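Local coordinates for ORF10 (Moritella marina, PDB 6RIW), which probably builds 3-oxoacyl intermediates as the ketosynthase–chain length factor didomain of a polyunsaturated fatty acid synthase, at residues 710-715 / 736-741; 33-38 / 59-64; 785-790 / 879-884; 608-613 / 934-939. All blocks are in the same frame, centred on the assembly; numbering follows the deposited sequence.

Interaction 1: 710-715 / 736-741; sequences PVNEKG and QQQWLV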
loop_
_atom_site.group_PDB
_atom_site.type_symbol
_atom_site.label_atom_id
_atom_site.label_comp_id
_atom_site.label_asym_id
_atom_site.label_seq_id
_atom_site.Cartn_x
_atom_site.Cartn_y
_atom_site.Cartn_z
ATOM N N PRO A 710 24.247 2.075 -10.033
ATOM C CA PRO A 710 25.074 2.969 -9.208
ATOM C C PRO A 710 24.473 4.360 -9.043
ATOM O O PRO A 710 23.969 4.957 -10.001
ATOM C CB PRO A 710 26.406 3.040 -9.983
ATOM C CG PRO A 710 26.044 2.667 -11.395
ATOM C CD PRO A 710 24.878 1.722 -11.307
ATOM N N VAL A 711 24.565 4.880 -7.803
ATOM C CA VAL A 711 24.128 6.228 -7.450
ATOM C C VAL A 711 25.215 7.224 -7.829
ATOM O O VAL A 711 26.402 6.882 -7.914
ATOM C CB VAL A 711 23.788 6.302 -5.946
ATOM C CG1 VAL A 711 25.042 6.199 -5.066
ATOM C CG2 VAL A 711 22.984 7.572 -5.605
ATOM N N ASN A 712 24.811 8.462 -8.078
ATOM C CA ASN A 712 25.736 9.568 -8.347
ATOM C C ASN A 712 26.145 10.175 -7.008
ATOM O O ASN A 712 25.380 10.910 -6.385
ATOM C CB ASN A 712 25.058 10.593 -9.259
ATOM C CG ASN A 712 26.020 11.688 -9.748
ATOM O OD1 ASN A 712 26.979 12.035 -9.066
ATOM N ND2 ASN A 712 25.746 12.239 -10.931
ATOM N N GLU A 713 27.358 9.853 -6.542
ATOM C CA GLU A 713 27.760 10.320 -5.219
ATOM C C GLU A 713 27.988 11.827 -5.195
ATOM O O GLU A 713 27.836 12.462 -4.149
ATOM C CB GLU A 713 29.030 9.595 -4.777
ATOM C CG GLU A 713 28.792 8.562 -3.726
ATOM C CD GLU A 713 30.030 7.721 -3.478
ATOM O OE1 GLU A 713 30.312 6.821 -4.295
ATOM O OE2 GLU A 713 30.715 7.969 -2.468
ATOM N N LYS A 714 28.340 12.417 -6.333
ATOM C CA LYS A 714 28.673 13.834 -6.361
ATOM C C LYS A 714 27.461 14.720 -6.584
ATOM O O LYS A 714 27.551 15.938 -6.372
ATOM C CB LYS A 714 29.733 14.090 -7.445
ATOM C CG LYS A 714 31.142 13.688 -7.013
ATOM C CD LYS A 714 31.308 13.764 -5.481
ATOM C CE LYS A 714 32.661 13.252 -4.988
ATOM N NZ LYS A 714 33.186 14.055 -3.823
ATOM N N GLY A 715 26.325 14.135 -6.953
ATOM C CA GLY A 715 25.097 14.861 -7.193
ATOM C C GLY A 715 25.270 15.929 -8.245
ATOM O O GLY A 715 24.882 17.077 -8.026
ATOM N N GLN A 736 23.575 10.100 -18.915
ATOM C CA GLN A 736 24.000 9.839 -17.544
ATOM C C GLN A 736 23.935 8.349 -17.221
ATOM O O GLN A 736 22.996 7.655 -17.612
ATOM C CB GLN A 736 23.113 10.607 -16.570
ATOM C CG GLN A 736 23.246 12.099 -16.685
ATOM C CD GLN A 736 24.640 12.537 -16.358
ATOM O OE1 GLN A 736 25.369 13.026 -17.219
ATOM N NE2 GLN A 736 25.039 12.333 -15.108
ATOM N N GLN A 737 24.927 7.870 -16.472
ATOM C CA GLN A 737 25.053 6.462 -16.112
ATOM C C GLN A 737 24.756 6.176 -14.645
ATOM O O GLN A 737 24.914 5.032 -14.209
ATOM C CB GLN A 737 26.477 5.979 -16.408
ATOM C CG GLN A 737 26.870 5.999 -17.855
ATOM C CD GLN A 737 27.545 4.702 -18.244
ATOM O OE1 GLN A 737 26.877 3.686 -18.462
ATOM N NE2 GLN A 737 28.884 4.714 -18.293
ATOM N N GLN A 738 24.382 7.187 -13.864
ATOM C CA GLN A 738 24.123 7.028 -12.436
ATOM C C GLN A 738 22.851 7.786 -12.090
ATOM O O GLN A 738 22.536 8.801 -12.726
ATOM C CB GLN A 738 25.297 7.563 -11.579
ATOM C CG GLN A 738 26.604 6.828 -11.841
ATOM C CD GLN A 738 27.787 7.426 -11.117
ATOM O OE1 GLN A 738 27.818 8.624 -10.806
ATOM N NE2 GLN A 738 28.784 6.591 -10.856
ATOM N N TRP A 739 22.131 7.312 -11.067
ATOM C CA TRP A 739 20.891 7.970 -10.653
ATOM C C TRP A 739 21.160 9.001 -9.553
ATOM O O TRP A 739 22.132 8.905 -8.793
ATOM C CB TRP A 739 19.832 6.952 -10.192
ATOM C CG TRP A 739 20.232 6.074 -9.027
ATOM C CD1 TRP A 739 20.948 4.906 -9.086
ATOM C CD2 TRP A 739 19.918 6.286 -7.640
ATOM N NE1 TRP A 739 21.106 4.381 -7.818
ATOM C CE2 TRP A 739 20.487 5.208 -6.913
ATOM C CE3 TRP A 739 19.211 7.278 -6.943
ATOM C CZ2 TRP A 739 20.388 5.107 -5.527
ATOM C CZ3 TRP A 739 19.093 7.172 -5.573
ATOM C CH2 TRP A 739 19.677 6.078 -4.874
ATOM N N LEU A 740 20.304 10.021 -9.499
ATOM C CA LEU A 740 20.467 11.123 -8.554
ATOM C C LEU A 740 19.495 11.010 -7.384
ATOM O O LEU A 740 18.301 10.727 -7.571
ATOM C CB LEU A 740 20.249 12.464 -9.270
ATOM C CG LEU A 740 21.275 12.825 -10.340
ATOM C CD1 LEU A 740 20.635 13.803 -11.353
ATOM C CD2 LEU A 740 22.484 13.445 -9.634
ATOM N N VAL A 741 20.003 11.256 -6.175
ATOM C CA VAL A 741 19.171 11.161 -4.971
ATOM C C VAL A 741 18.238 12.367 -4.889
ATOM O O VAL A 741 18.656 13.518 -5.095
ATOM C CB VAL A 741 20.060 11.073 -3.714
ATOM C CG1 VAL A 741 19.225 11.230 -2.461
ATOM C CG2 VAL A 741 20.844 9.736 -3.673
HETATM O O HOH W 1 22.884 11.973 -6.026
HETATM O O HOH W 2 23.878 11.344 -12.808
#
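Gln736 reaches Asn712 through a water: Gln736 NE2 and Asn712 ND2 both donate to it, and it donates in turn to the carbonyl O of Gln738. Asn712 ND2 also bonds Ser716 O. At Gln737 the backbone O lies 3.8 Å from Pro710 CG. The extended side chain of Gln738 crosses Asn712 at about a right angle, the two amide planes 61° apart, with Gln738 OE1 3.4 Å from Asn712 CA. Trp739 pairs with Val711 in a single beta bridge between these two arms of the loop joining helix 699-706 to strand 741-752. Its N donates to Pro710 O over 3.2 Å, and its O accepts Asn712 N at 2.8 Å. With CG between the backbone N and the carbonyl carbon (chi1 59°), the indole turns its face to Val711, whose CG2 sits 3.5 Å from the centroid of the six-membered ring, 9° off the normal, a CH-pi contact. NE1 bonds Gly709 O, while Phe807 stacks on the indole and Phe838 meets it edge-to-face. A leucine in place of Trp739 would probably leave Val711 without the ring face it packs on and Gly709 O without that donor. Leu740 CD2 packs 3.8 Å from Gly715 CA; glycine suits the positive phi there. Val741 CG2 meets Val711 CG2 at 3.6 Å, and a second water links Val741 N to Asn712 O. The chemistry is thus divided: branched aliphatic groups and an aromatic face close the buried side, while Asn712, two waters and backbone bonds take up several of the polar groups, which implies a loop held by its shape as well as its hydrogen bonds.

Interaction 2: 33-38 / 59-64; sequences RSKATA and YCVHGG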
loop_
_atom_site.group_PDB
_atom_site.type_symbol
_atom_site.label_atom_id
_atom_site.label_comp_id
_atom_site.label_asym_id
_atom_site.label_seq_id
_atom_site.Cartn_x
_atom_site.Cartn_y
_atom_site.Cartn_z
ATOM N N ARG A 33 -8.230 -20.360 13.970
ATOM C CA ARG A 33 -7.290 -19.486 14.656
ATOM C C ARG A 33 -6.320 -20.319 15.495
ATOM O O ARG A 33 -6.624 -21.449 15.883
ATOM C CB ARG A 33 -8.055 -18.476 15.525
ATOM C CG ARG A 33 -9.162 -17.725 14.738
ATOM C CD ARG A 33 -10.191 -17.057 15.643
ATOM N NE ARG A 33 -10.808 -18.033 16.544
ATOM C CZ ARG A 33 -11.322 -17.731 17.735
ATOM N NH1 ARG A 33 -11.305 -16.479 18.182
ATOM N NH2 ARG A 33 -11.842 -18.690 18.488
ATOM N N SER A 34 -5.133 -19.763 15.756
ATOM C CA SER A 34 -4.085 -20.505 16.453
ATOM C C SER A 34 -3.098 -19.524 17.080
ATOM O O SER A 34 -3.183 -18.311 16.885
ATOM C CB SER A 34 -3.358 -21.475 15.513
ATOM O OG SER A 34 -2.663 -20.776 14.490
ATOM N N LYS A 35 -2.151 -20.063 17.842
ATOM C CA LYS A 35 -1.120 -19.244 18.461
ATOM C C LYS A 35 0.075 -19.098 17.531
ATOM O O LYS A 35 0.526 -20.069 16.913
ATOM C CB LYS A 35 -0.671 -19.850 19.793
ATOM C CG LYS A 35 -1.783 -19.886 20.835
ATOM C CD LYS A 35 -1.363 -20.670 22.062
ATOM C CE LYS A 35 -1.780 -19.963 23.341
ATOM N NZ LYS A 35 -1.067 -20.546 24.518
ATOM N N ALA A 36 0.592 -17.874 17.437
ATOM C CA ALA A 36 1.780 -17.638 16.631
ATOM C C ALA A 36 2.986 -18.321 17.260
ATOM O O ALA A 36 3.106 -18.405 18.486
ATOM C CB ALA A 36 2.046 -16.136 16.493
ATOM N N THR A 37 3.889 -18.799 16.405
ATOM C CA THR A 37 5.153 -19.403 16.813
ATOM C C THR A 37 6.324 -18.634 16.193
ATOM O O THR A 37 6.147 -17.614 15.510
ATOM C CB THR A 37 5.207 -20.876 16.402
ATOM O OG1 THR A 37 5.374 -20.958 14.983
ATOM C CG2 THR A 37 3.926 -21.594 16.804
ATOM N N ALA A 38 7.543 -19.148 16.412
ATOM C CA ALA A 38 8.713 -18.529 15.788
ATOM C C ALA A 38 8.661 -18.592 14.265
ATOM O O ALA A 38 9.373 -17.829 13.594
ATOM C CB ALA A 38 9.999 -19.199 16.288
ATOM N N TYR A 59 0.512 -8.480 23.947
ATOM C CA TYR A 59 -0.176 -9.206 25.013
ATOM C C TYR A 59 -1.122 -10.262 24.469
ATOM O O TYR A 59 -1.927 -10.808 25.225
ATOM C CB TYR A 59 -0.921 -8.241 25.951
ATOM C CG TYR A 59 -2.102 -7.478 25.361
ATOM C CD1 TYR A 59 -3.401 -7.938 25.516
ATOM C CD2 TYR A 59 -1.909 -6.269 24.708
ATOM C CE1 TYR A 59 -4.477 -7.228 25.007
ATOM C CE2 TYR A 59 -2.968 -5.547 24.201
ATOM C CZ TYR A 59 -4.252 -6.033 24.342
ATOM O OH TYR A 59 -5.298 -5.305 23.828
ATOM N N CYS A 60 -1.027 -10.577 23.178
ATOM C CA CYS A 60 -1.828 -11.631 22.572
ATOM C C CYS A 60 -1.029 -12.228 21.419
ATOM O O CYS A 60 -0.427 -11.480 20.640
ATOM C CB CYS A 60 -3.170 -11.067 22.084
ATOM S SG CYS A 60 -4.252 -12.242 21.199
ATOM N N VAL A 61 -0.994 -13.561 21.327
ATOM C CA VAL A 61 -0.328 -14.238 20.211
ATOM C C VAL A 61 -1.303 -15.001 19.327
ATOM O O VAL A 61 -0.872 -15.632 18.347
ATOM C CB VAL A 61 0.802 -15.174 20.695
ATOM C CG1 VAL A 61 1.912 -14.376 21.367
ATOM C CG2 VAL A 61 0.257 -16.243 21.623
ATOM N N HIS A 62 -2.604 -14.938 19.614
ATOM C CA HIS A 62 -3.603 -15.622 18.807
ATOM C C HIS A 62 -3.840 -14.880 17.494
ATOM O O HIS A 62 -3.856 -13.647 17.455
ATOM C CB HIS A 62 -4.921 -15.739 19.579
ATOM C CG HIS A 62 -4.906 -16.804 20.631
ATOM N ND1 HIS A 62 -4.514 -16.562 21.932
ATOM C CD2 HIS A 62 -5.211 -18.122 20.568
ATOM C CE1 HIS A 62 -4.576 -17.685 22.624
ATOM N NE2 HIS A 62 -4.997 -18.645 21.821
ATOM N N GLY A 63 -4.040 -15.643 16.427
ATOM C CA GLY A 63 -4.349 -15.064 15.130
ATOM C C GLY A 63 -4.739 -16.148 14.150
ATOM O O GLY A 63 -4.805 -17.332 14.491
ATOM N N GLY A 64 -5.010 -15.723 12.919
ATOM C CA GLY A 64 -5.257 -16.661 11.848
ATOM C C GLY A 64 -4.020 -16.739 10.980
ATOM O O GLY A 64 -3.714 -15.777 10.279
#
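Ser34 and Gly63 are the hydrogen-bonded pair of a short antiparallel strand pairing, with Lys35 and His62 beside them as the non-hydrogen-bonded pair. It lies in the first ketosynthase domain of this thiolase-fold didomain, where strand 62-64 in turn runs parallel to strand 259-270, so that strand 34-35 extends the sheet edge. The backbone bonds come first. Ser34 N donates to Gly63 O and Gly63 N returns the bond to Ser34 O, each at 2.8 Å. Beyond them Ala36 N donates to Val61 O, also at 2.8 Å. Weaker CA-H...O contacts fill the gaps: His62 CA lies 3.3 Å from Ser34 O, and Arg33 CA is likewise close to Gly63 O. Gly63, almost fully extended, has a backbone that glycine adopts easily. Apolar contacts are modest: the small Ala36 CB sits by Val61, whose CG2 approaches Lys35 CB at 4.1 Å. Arg33 sends its guanidinium outward to a salt bridge with Asp31. The side-chain CH-pi contact is that of Lys35 and His62, which run side by side in the same direction; the ring of Phe258 also meets the imidazole. Lysine suits the place because its long methylene chain can cover a ring while its ammonium stays away, NZ being 5.1 Å from His62 NE2. Set anti to the carbonyl carbon (chi1 -64°) before the chain bends at chi3, Lys35 CG stands over the imidazole face, 3.9 Å from the ring centroid and 25° off the normal.

Interaction 3: 785-790 / 879-884; sequences KALTLA and HLILSS
Ile881 fills a hollow on helix 776-790 formed by Ala786, Leu787 and Ala790, in the helix-on-sheet packing of the thiolase fold. Here the helix belongs to the second, chain-length-factor half of the protein and runs roughly along strand 876-884, which is flanked by strands 763-772 and 865-870. The helix and strand segments are 33° apart in direction, their axes approaching to 7.8 Å, a close fit made possible by alanines spaced one helical turn apart on the facing surface. Their methyls are low bumps, so the larger isoleucine can stand up from the sheet between them. Ile881 CB meets Ala790 CB at 3.9 Å, and the gamma methyl CG2 presses on the same atom from the other branch at 4.0 Å. CG1, anti to the carbonyl carbon (chi1 -58°), rises toward the helix backbone and comes 4.0 Å from Ala786 O. The chain then turns at chi2, -62°, to carry CD1 over to Leu787, whose side chain it crosses at about a right angle; Leu787 CD2 and Ile881 CD1 are 3.7 Å apart. Leucine suits this flank, its branched end reaching Ile881 from a residue whose CB does not point straight at the strand. At the other end, His879 CB comes 4.1 Å from Ala786 CB, which lies near the plane of the imidazole, beyond its edge; both ring nitrogens have partners, ND1 in Asn869 and NE2 in Tyr822. The alternate residues Leu880 and Leu882 turn to the sheet's second face and pack on helix 841-854. The single methyl of Ala786 drops against the strand itself, its CB 3.4 Å from His879 O.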
loop_
_atom_site.group_PDB
_atom_site.type_symbol
_atom_site.label_atom_id
_atom_site.label_comp_id
_atom_site.label_asym_id
_atom_site.label_seq_id
_atom_site.Cartn_x
_atom_site.Cartn_y
_atom_site.Cartn_z
ATOM N N LYS A 785 -0.313 4.732 -28.518
ATOM C CA LYS A 785 -1.636 4.720 -27.901
ATOM C C LYS A 785 -1.981 6.091 -27.348
ATOM O O LYS A 785 -3.113 6.564 -27.491
ATOM C CB LYS A 785 -1.709 3.693 -26.765
ATOM C CG LYS A 785 -1.560 2.235 -27.139
ATOM C CD LYS A 785 -1.792 1.396 -25.883
ATOM C CE LYS A 785 -1.302 -0.021 -26.051
ATOM N NZ LYS A 785 -1.498 -0.808 -24.784
ATOM N N ALA A 786 -1.017 6.739 -26.688
ATOM C CA ALA A 786 -1.312 7.998 -26.028
ATOM C C ALA A 786 -1.534 9.108 -27.044
ATOM O O ALA A 786 -2.404 9.970 -26.853
ATOM C CB ALA A 786 -0.181 8.349 -25.051
ATOM N N LEU A 787 -0.774 9.094 -28.146
ATOM C CA LEU A 787 -0.973 10.118 -29.170
ATOM C C LEU A 787 -2.332 9.943 -29.843
ATOM O O LEU A 787 -3.040 10.930 -30.089
ATOM C CB LEU A 787 0.162 10.071 -30.198
ATOM C CG LEU A 787 1.547 10.456 -29.657
ATOM C CD1 LEU A 787 2.674 9.894 -30.526
ATOM C CD2 LEU A 787 1.678 11.964 -29.504
ATOM N N THR A 788 -2.721 8.692 -30.104
ATOM C CA THR A 788 -4.045 8.407 -30.665
ATOM C C THR A 788 -5.157 8.868 -29.726
ATOM O O THR A 788 -6.152 9.481 -30.159
ATOM C CB THR A 788 -4.181 6.910 -30.930
ATOM O OG1 THR A 788 -3.180 6.491 -31.867
ATOM C CG2 THR A 788 -5.587 6.560 -31.464
ATOM N N LEU A 789 -5.012 8.569 -28.434
ATOM C CA LEU A 789 -6.005 8.998 -27.457
ATOM C C LEU A 789 -6.077 10.518 -27.376
ATOM O O LEU A 789 -7.168 11.089 -27.285
ATOM C CB LEU A 789 -5.689 8.381 -26.088
ATOM C CG LEU A 789 -6.710 8.609 -24.964
ATOM C CD1 LEU A 789 -8.086 8.024 -25.322
ATOM C CD2 LEU A 789 -6.186 8.028 -23.643
ATOM N N ALA A 790 -4.924 11.193 -27.415
ATOM C CA ALA A 790 -4.908 12.644 -27.366
ATOM C C ALA A 790 -5.404 13.278 -28.658
ATOM O O ALA A 790 -5.736 14.467 -28.657
ATOM C CB ALA A 790 -3.491 13.158 -27.063
ATOM N N HIS A 879 2.951 6.509 -20.959
ATOM C CA HIS A 879 3.179 7.680 -21.800
ATOM C C HIS A 879 1.995 8.627 -21.672
ATOM O O HIS A 879 0.838 8.196 -21.773
ATOM C CB HIS A 879 3.385 7.269 -23.265
ATOM C CG HIS A 879 4.298 8.183 -24.033
ATOM N ND1 HIS A 879 5.678 8.120 -23.947
ATOM C CD2 HIS A 879 4.020 9.168 -24.923
ATOM C CE1 HIS A 879 6.204 9.040 -24.742
ATOM N NE2 HIS A 879 5.219 9.686 -25.350
ATOM N N LEU A 880 2.281 9.908 -21.442
ATOM C CA LEU A 880 1.235 10.900 -21.226
ATOM C C LEU A 880 1.408 12.045 -22.207
ATOM O O LEU A 880 2.533 12.397 -22.574
ATOM C CB LEU A 880 1.270 11.486 -19.812
ATOM C CG LEU A 880 0.976 10.548 -18.653
ATOM C CD1 LEU A 880 2.224 9.781 -18.276
ATOM C CD2 LEU A 880 0.487 11.369 -17.448
ATOM N N ILE A 881 0.290 12.647 -22.592
ATOM C CA ILE A 881 0.296 13.889 -23.366
ATOM C C ILE A 881 -0.410 14.949 -22.536
ATOM O O ILE A 881 -1.561 14.756 -22.136
ATOM C CB ILE A 881 -0.410 13.735 -24.726
ATOM C CG1 ILE A 881 0.230 12.631 -25.579
ATOM C CG2 ILE A 881 -0.434 15.083 -25.433
ATOM C CD1 ILE A 881 1.721 12.901 -25.944
ATOM N N LEU A 882 0.273 16.060 -22.272
ATOM C CA LEU A 882 -0.316 17.201 -21.590
ATOM C C LEU A 882 -0.354 18.372 -22.560
ATOM O O LEU A 882 0.490 18.468 -23.457
ATOM C CB LEU A 882 0.497 17.602 -20.353
ATOM C CG LEU A 882 0.171 16.840 -19.067
ATOM C CD1 LEU A 882 0.590 15.357 -19.195
ATOM C CD2 LEU A 882 0.845 17.518 -17.883
ATOM N N SER A 883 -1.318 19.277 -22.375
ATOM C CA SER A 883 -1.456 20.373 -23.331
ATOM C C SER A 883 -1.740 21.671 -22.594
ATOM O O SER A 883 -2.312 21.673 -21.500
ATOM C CB SER A 883 -2.544 20.049 -24.373
ATOM O OG SER A 883 -3.830 20.103 -23.786
ATOM N N SER A 884 -1.292 22.781 -23.185
ATOM C CA SER A 884 -1.539 24.081 -22.596
ATOM C C SER A 884 -3.006 24.459 -22.756
ATOM O O SER A 884 -3.729 23.917 -23.596
ATOM C CB SER A 884 -0.641 25.147 -23.236
ATOM O OG SER A 884 -0.827 25.166 -24.639
#

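Interaction 4: 608-613 / 934-939; sequences QGINLT and AQFAGK
Ile610 resting on the face of Phe936 makes an apolar loop-to-loop contact at the periphery of the didomain, joining the link between helices 597-608 and 614-628 to the turn after helix 929-934. Both branches of the isoleucine lie over one face of the ring: CG2 is 4.0 Å from its centroid, 20° off the normal, and CG1 is 3.6 Å from Phe936 CE2. With CG1 anti to the carbonyl carbon (chi1 -60°) and CG2 anti to the backbone N, both gamma carbons turn to the ring, which is why a beta-branched residue suits the place. Replacing Phe936 by an alanine would probably open a gap beside both gamma carbons of Ile610 and leave Leu605 without that neighbour. Leu612 and Gln935 pass one another head to tail, with Leu612 CD2 3.9 Å from Gln935 CB. Ile610 CD1 also touches Gln935 O at 3.7 Å, the carbonyl that accepts Lys939 NZ at 3.3 Å. That lysine folds back across a type II turn, Phe936 to Lys939, where Gly938 tolerates the positive phi. On the other side Gly609 ends helix 597-608 in a Schellman motif and Thr613 caps helix 614-628, while Leu605 of helix 597-608 packs against both Leu612 and Phe936.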
loop_
_atom_site.group_PDB
_atom_site.type_symbol
_atom_site.label_atom_id
_atom_site.label_comp_id
_atom_site.label_asym_id
_atom_site.label_seq_id
_atom_site.Cartn_x
_atom_site.Cartn_y
_atom_site.Cartn_z
ATOM N N GLN A 608 28.482 -14.414 25.167
ATOM C CA GLN A 608 29.837 -13.922 25.355
ATOM C C GLN A 608 30.349 -14.146 26.771
ATOM O O GLN A 608 31.540 -13.933 27.016
ATOM C CB GLN A 608 29.925 -12.436 24.993
ATOM C CG GLN A 608 29.662 -12.205 23.487
ATOM C CD GLN A 608 30.401 -10.991 22.948
ATOM O OE1 GLN A 608 29.977 -9.873 23.168
ATOM N NE2 GLN A 608 31.493 -11.214 22.216
ATOM N N GLY A 609 29.482 -14.547 27.689
ATOM C CA GLY A 609 29.905 -14.966 29.007
ATOM C C GLY A 609 29.837 -13.902 30.071
ATOM O O GLY A 609 30.476 -14.056 31.119
ATOM N N ILE A 610 29.079 -12.833 29.853
ATOM C CA ILE A 610 28.988 -11.737 30.814
ATOM C C ILE A 610 27.621 -11.805 31.474
ATOM O O ILE A 610 26.590 -11.557 30.829
ATOM C CB ILE A 610 29.221 -10.379 30.150
ATOM C CG1 ILE A 610 30.608 -10.352 29.511
ATOM C CG2 ILE A 610 29.060 -9.254 31.182
ATOM C CD1 ILE A 610 31.775 -10.463 30.497
ATOM N N ASN A 611 27.603 -12.140 32.759
ATOM C CA ASN A 611 26.367 -12.390 33.494
ATOM C C ASN A 611 26.003 -11.099 34.220
ATOM O O ASN A 611 26.427 -10.865 35.348
ATOM C CB ASN A 611 26.531 -13.563 34.468
ATOM C CG ASN A 611 25.278 -13.818 35.313
ATOM O OD1 ASN A 611 24.145 -13.606 34.858
ATOM N ND2 ASN A 611 25.478 -14.294 36.546
ATOM N N LEU A 612 25.223 -10.246 33.556
ATOM C CA LEU A 612 24.671 -9.068 34.208
ATOM C C LEU A 612 23.426 -9.438 35.006
ATOM O O LEU A 612 22.775 -10.454 34.744
ATOM C CB LEU A 612 24.302 -8.000 33.177
ATOM C CG LEU A 612 25.395 -7.499 32.256
ATOM C CD1 LEU A 612 24.817 -6.410 31.360
ATOM C CD2 LEU A 612 26.562 -6.974 33.078
ATOM N N THR A 613 23.078 -8.592 35.978
ATOM C CA THR A 613 21.798 -8.777 36.641
ATOM C C THR A 613 20.666 -8.506 35.655
ATOM O O THR A 613 20.867 -7.924 34.583
ATOM C CB THR A 613 21.639 -7.856 37.862
ATOM O OG1 THR A 613 21.725 -6.485 37.460
ATOM C CG2 THR A 613 22.697 -8.143 38.922
ATOM N N ALA A 934 32.339 -2.077 34.242
ATOM C CA ALA A 934 33.290 -2.755 35.124
ATOM C C ALA A 934 33.095 -4.262 35.121
ATOM O O ALA A 934 34.038 -5.013 35.385
ATOM C CB ALA A 934 33.146 -2.220 36.548
ATOM N N GLN A 935 31.881 -4.725 34.850
ATOM C CA GLN A 935 31.629 -6.144 34.647
ATOM C C GLN A 935 32.240 -6.675 33.354
ATOM O O GLN A 935 32.250 -7.895 33.142
ATOM C CB GLN A 935 30.129 -6.388 34.641
ATOM C CG GLN A 935 29.502 -6.293 36.004
ATOM C CD GLN A 935 29.623 -7.594 36.745
ATOM O OE1 GLN A 935 30.569 -7.801 37.501
ATOM N NE2 GLN A 935 28.677 -8.500 36.512
ATOM N N PHE A 936 32.710 -5.791 32.476
ATOM C CA PHE A 936 33.350 -6.177 31.228
ATOM C C PHE A 936 34.861 -6.007 31.270
ATOM O O PHE A 936 35.563 -6.658 30.492
ATOM C CB PHE A 936 32.797 -5.333 30.059
ATOM C CG PHE A 936 31.547 -5.895 29.403
ATOM C CD1 PHE A 936 30.290 -5.542 29.853
ATOM C CD2 PHE A 936 31.645 -6.740 28.303
ATOM C CE1 PHE A 936 29.150 -6.045 29.257
ATOM C CE2 PHE A 936 30.503 -7.238 27.678
ATOM C CZ PHE A 936 29.251 -6.891 28.154
ATOM N N ALA A 937 35.370 -5.162 32.166
ATOM C CA ALA A 937 36.766 -4.745 32.129
ATOM C C ALA A 937 37.713 -5.935 32.233
ATOM O O ALA A 937 37.572 -6.781 33.121
ATOM C CB ALA A 937 37.042 -3.757 33.266
ATOM N N GLY A 938 38.671 -5.999 31.308
ATOM C CA GLY A 938 39.721 -7.003 31.319
ATOM C C GLY A 938 39.287 -8.434 31.069
ATOM O O GLY A 938 40.124 -9.331 31.156
ATOM N N LYS A 939 38.016 -8.685 30.751
ATOM C CA LYS A 939 37.527 -10.048 30.578
ATOM C C LYS A 939 37.817 -10.580 29.175
ATOM O O LYS A 939 37.959 -9.820 28.213
ATOM C CB LYS A 939 36.026 -10.121 30.856
ATOM C CG LYS A 939 35.624 -9.566 32.205
ATOM C CD LYS A 939 35.767 -10.612 33.304
ATOM C CE LYS A 939 34.852 -10.304 34.495
ATOM N NZ LYS A 939 33.436 -10.727 34.239
#

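Overall arrangement
The four contacts are spread through the didomain, and none touches another. Interaction 2 belongs to the first ketosynthase domain, interactions 1 and 3 to the second, ketosynthase-like half, the chain length factor, with centres about 30 Å apart. Interaction 4 joins segments with 320 residues between them, and that stretch of chain includes both 1 and 3, although in space its centre is about 46 Å from that of interaction 1 and about 69 Å from that of interaction 3, which lies on the opposite side of the chain's centre. Interactions 2 and 4 have their nearest atoms about 21 Å apart. All four lie away from the magnesium site of Met1 and Lys286, and their geometry is that of structural packing.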